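ABC transporter (Caldanaerobius, PDB 4G68) probably serves as the extracellular solute-binding protein of an ABC transporter, capturing xylan-derived xylo-oligosaccharides for uptake. Local coordinates at residues V241-N249 against S412-L420. Sequence-based numbering, arbitrary orientation.
Sequences VQLTRDALN and SVPAWDIYL. With XYP (beta-D-xylopyranose), chain D.
A chi1 of -170° swings the Y419 ring from the short helix 416-419 out to helix 241-248, and L248, its CG anti to the carbonyl carbon (chi1 -64°), inserts both methyls between Y419 and W416. In this periplasmic-binding-protein-type fold the contact backs the sugar site: on the same short helix, D417 accepts hydrogen bonds from O3 and O4 of a xylopyranose. Two CH-pi contacts define the wedge. L248 CD1 sits 4.0 Å from the Y419 ring centroid, and L248 CD2 lies 4.0 Å from that of the W416 six-membered ring, over its face. L248 CD2 also meets L420 CD2 at 3.7 Å. On the strand 412-413 side, the R245 chain, extended from CG to NE, brings NH2 to S412 O (2.8 Å), a nearly straight bond (166°) with the oxygen close to the guanidinium plane, while V413 CG2 lies over one face of that group. Replacing R245 by alanine is likely to leave S412 O without this donor and to take away the guanidinium face resting against V413 CG2. At the helix end, Y419 OH donates to N249 OD1 over 2.7 Å, which fixes the outer end of the ring. The indole of W416, stacked on H428 and edge-to-face with F259, is tied to T244 by one water, which accepts from W416 NE1 at 2.9 Å and donates to T244 OG1 at 2.8 Å.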
loop_
_atom_site.group_PDB
_atom_site.type_symbol
_atom_site.label_atom_id
_atom_site.label_comp_id
_atom_site.label_asym_id
_atom_site.label_seq_id
_atom_site.Cartn_x
_atom_site.Cartn_y
_atom_site.Cartn_z
ATOM N N VAL A 241 9.670 12.218 9.115
ATOM C CA VAL A 241 9.720 10.731 9.272
ATOM C C VAL A 241 10.197 10.326 10.658
ATOM O O VAL A 241 9.667 9.388 11.229
ATOM C CB VAL A 241 10.536 10.015 8.155
ATOM C CG1 VAL A 241 12.028 10.269 8.334
ATOM C CG2 VAL A 241 10.294 8.497 8.251
ATOM N N GLN A 242 11.156 11.042 11.225
ATOM C CA GLN A 242 11.662 10.619 12.560
ATOM C C GLN A 242 10.531 10.639 13.622
ATOM O O GLN A 242 10.422 9.740 14.437
ATOM C CB GLN A 242 12.855 11.502 13.027
ATOM C CG GLN A 242 13.536 10.923 14.285
ATOM C CD GLN A 242 14.074 9.537 14.029
ATOM O OE1 GLN A 242 14.934 9.320 13.151
ATOM N NE2 GLN A 242 13.535 8.574 14.742
ATOM N N LEU A 243 9.726 11.696 13.624
ATOM C CA LEU A 243 8.651 11.805 14.639
ATOM C C LEU A 243 7.577 10.723 14.475
ATOM O O LEU A 243 7.119 10.113 15.480
ATOM C CB LEU A 243 7.953 13.169 14.547
ATOM C CG LEU A 243 6.766 13.319 15.502
ATOM C CD1 LEU A 243 7.189 13.150 17.013
ATOM C CD2 LEU A 243 6.121 14.709 15.320
ATOM N N THR A 244 7.225 10.436 13.205
ATOM C CA THR A 244 6.353 9.280 12.954
ATOM C C THR A 244 6.931 7.970 13.507
ATOM O O THR A 244 6.263 7.250 14.302
ATOM C CB THR A 244 5.980 9.173 11.439
ATOM O OG1 THR A 244 5.003 10.172 11.138
ATOM C CG2 THR A 244 5.438 7.827 11.083
ATOM N N ARG A 245 8.196 7.692 13.157
ATOM C CA ARG A 245 8.821 6.473 13.654
ATOM C C ARG A 245 8.889 6.409 15.188
ATOM O O ARG A 245 8.560 5.382 15.804
ATOM C CB ARG A 245 10.215 6.356 13.023
ATOM C CG ARG A 245 10.080 5.918 11.573
ATOM C CD ARG A 245 11.396 5.603 10.916
ATOM N NE ARG A 245 11.174 5.136 9.533
ATOM C CZ ARG A 245 11.048 3.868 9.179
ATOM N NH1 ARG A 245 11.118 2.901 10.107
ATOM N NH2 ARG A 245 10.901 3.547 7.910
ATOM N N ASP A 246 9.287 7.514 15.806
ATOM C CA ASP A 246 9.334 7.553 17.267
ATOM C C ASP A 246 7.988 7.274 17.916
ATOM O O ASP A 246 7.907 6.508 18.885
ATOM C CB ASP A 246 9.862 8.890 17.724
ATOM C CG ASP A 246 11.396 9.024 17.541
ATOM O OD1 ASP A 246 12.092 8.008 17.352
ATOM O OD2 ASP A 246 11.915 10.141 17.613
ATOM N N ALA A 247 6.924 7.847 17.364
ATOM C CA ALA A 247 5.626 7.614 17.902
ATOM C C ALA A 247 5.251 6.153 17.689
ATOM O O ALA A 247 4.751 5.489 18.646
ATOM C CB ALA A 247 4.554 8.561 17.306
ATOM N N LEU A 248 5.499 5.630 16.480
ATOM C CA LEU A 248 5.050 4.274 16.225
ATOM C C LEU A 248 5.845 3.240 17.052
ATOM O O LEU A 248 5.375 2.127 17.309
ATOM C CB LEU A 248 5.133 3.968 14.733
ATOM C CG LEU A 248 4.235 4.775 13.748
ATOM C CD1 LEU A 248 4.672 4.347 12.317
ATOM C CD2 LEU A 248 2.773 4.505 14.077
ATOM N N ASN A 249 7.071 3.598 17.392
ATOM C CA ASN A 249 7.979 2.787 18.206
ATOM C C ASN A 249 7.902 3.012 19.711
ATOM O O ASN A 249 8.696 2.375 20.470
ATOM C CB ASN A 249 9.435 3.056 17.779
ATOM C CG ASN A 249 9.759 2.511 16.393
ATOM O OD1 ASN A 249 9.217 1.495 15.961
ATOM N ND2 ASN A 249 10.648 3.178 15.709
ATOM N N SER A 412 11.234 7.170 4.113
ATOM C CA SER A 412 9.880 6.629 3.913
ATOM C C SER A 412 9.514 5.877 5.163
ATOM O O SER A 412 10.400 5.560 5.992
ATOM C CB SER A 412 9.805 5.746 2.677
ATOM O OG SER A 412 10.670 4.617 2.804
ATOM N N VAL A 413 8.209 5.640 5.344
ATOM C CA VAL A 413 7.713 4.829 6.461
ATOM C C VAL A 413 6.448 4.165 5.956
ATOM O O VAL A 413 5.728 4.790 5.214
ATOM C CB VAL A 413 7.408 5.716 7.756
ATOM C CG1 VAL A 413 6.299 6.766 7.538
ATOM C CG2 VAL A 413 7.096 4.808 8.921
ATOM N N PRO A 414 6.221 2.884 6.301
ATOM C CA PRO A 414 5.033 2.126 5.828
ATOM C C PRO A 414 3.758 2.726 6.384
ATOM O O PRO A 414 3.787 3.358 7.469
ATOM C CB PRO A 414 5.237 0.744 6.446
ATOM C CG PRO A 414 6.744 0.611 6.474
ATOM C CD PRO A 414 7.203 1.972 6.905
ATOM N N ALA A 415 2.651 2.490 5.684
ATOM C CA ALA A 415 1.345 2.941 6.229
ATOM C C ALA A 415 1.153 2.390 7.626
ATOM O O ALA A 415 1.632 1.288 7.927
ATOM C CB ALA A 415 0.272 2.428 5.326
ATOM N N TRP A 416 0.496 3.144 8.513
ATOM C CA TRP A 416 0.600 2.838 9.890
ATOM C C TRP A 416 -0.069 1.514 10.237
ATOM O O TRP A 416 0.253 0.921 11.264
ATOM C CB TRP A 416 -0.012 3.957 10.744
ATOM C CG TRP A 416 0.807 5.236 10.709
ATOM C CD1 TRP A 416 1.765 5.677 9.749
ATOM C CD2 TRP A 416 0.697 6.321 11.669
ATOM N NE1 TRP A 416 2.197 6.935 10.077
ATOM C CE2 TRP A 416 1.582 7.380 11.210
ATOM C CE3 TRP A 416 -0.072 6.519 12.830
ATOM C CZ2 TRP A 416 1.739 8.590 11.932
ATOM C CZ3 TRP A 416 0.080 7.730 13.517
ATOM C CH2 TRP A 416 0.969 8.730 13.079
ATOM N N ASP A 417 -1.056 1.063 9.455
ATOM C CA ASP A 417 -1.718 -0.223 9.775
ATOM C C ASP A 417 -0.930 -1.464 9.295
ATOM O O ASP A 417 -1.381 -2.594 9.572
ATOM C CB ASP A 417 -3.125 -0.296 9.180
ATOM C CG ASP A 417 -3.116 -0.315 7.620
ATOM O OD1 ASP A 417 -2.086 0.062 6.980
ATOM O OD2 ASP A 417 -4.164 -0.748 7.044
ATOM N N ILE A 418 0.235 -1.251 8.668
ATOM C CA ILE A 418 1.188 -2.304 8.383
ATOM C C ILE A 418 2.352 -2.167 9.392
ATOM O O ILE A 418 3.063 -3.104 9.659
ATOM C CB ILE A 418 1.854 -2.091 6.965
ATOM C CG1 ILE A 418 0.876 -2.159 5.878
ATOM C CG2 ILE A 418 3.038 -3.045 6.706
ATOM C CD1 ILE A 418 1.539 -2.012 4.493
ATOM N N TYR A 419 2.595 -0.977 9.885
ATOM C CA TYR A 419 3.734 -0.795 10.763
ATOM C C TYR A 419 3.302 -1.185 12.165
ATOM O O TYR A 419 4.039 -1.951 12.850
ATOM C CB TYR A 419 4.188 0.688 10.746
ATOM C CG TYR A 419 5.521 0.838 11.460
ATOM C CD1 TYR A 419 6.692 0.851 10.729
ATOM C CD2 TYR A 419 5.590 0.966 12.851
ATOM C CE1 TYR A 419 7.929 0.949 11.355
ATOM C CE2 TYR A 419 6.823 1.073 13.507
ATOM C CZ TYR A 419 7.972 1.099 12.733
ATOM O OH TYR A 419 9.232 1.172 13.327
ATOM N N LEU A 420 2.136 -0.669 12.633
ATOM C CA LEU A 420 1.515 -1.149 13.887
ATOM C C LEU A 420 0.955 -2.589 13.703
ATOM O O LEU A 420 0.844 -3.057 12.581
ATOM C CB LEU A 420 0.374 -0.203 14.397
ATOM C CG LEU A 420 0.805 1.273 14.557
ATOM C CD1 LEU A 420 -0.361 2.234 14.663
ATOM C CD2 LEU A 420 1.732 1.432 15.786
HETATM C C1 XYP D . -2.822 -2.591 1.390
HETATM C C2 XYP D . -3.426 -3.036 2.718
HETATM C C3 XYP D . -3.480 -1.814 3.641
HETATM C C4 XYP D . -2.122 -1.069 3.707
HETATM C C5 XYP D . -1.492 -0.847 2.302
HETATM O O2 XYP D . -4.691 -3.619 2.480
HETATM O O3 XYP D . -3.888 -2.299 4.940
HETATM O O4 XYP D . -2.223 0.192 4.374
HETATM O O5 XYP D . -1.528 -2.056 1.552
HETATM O O HOH W 1 3.490 9.311 8.932
#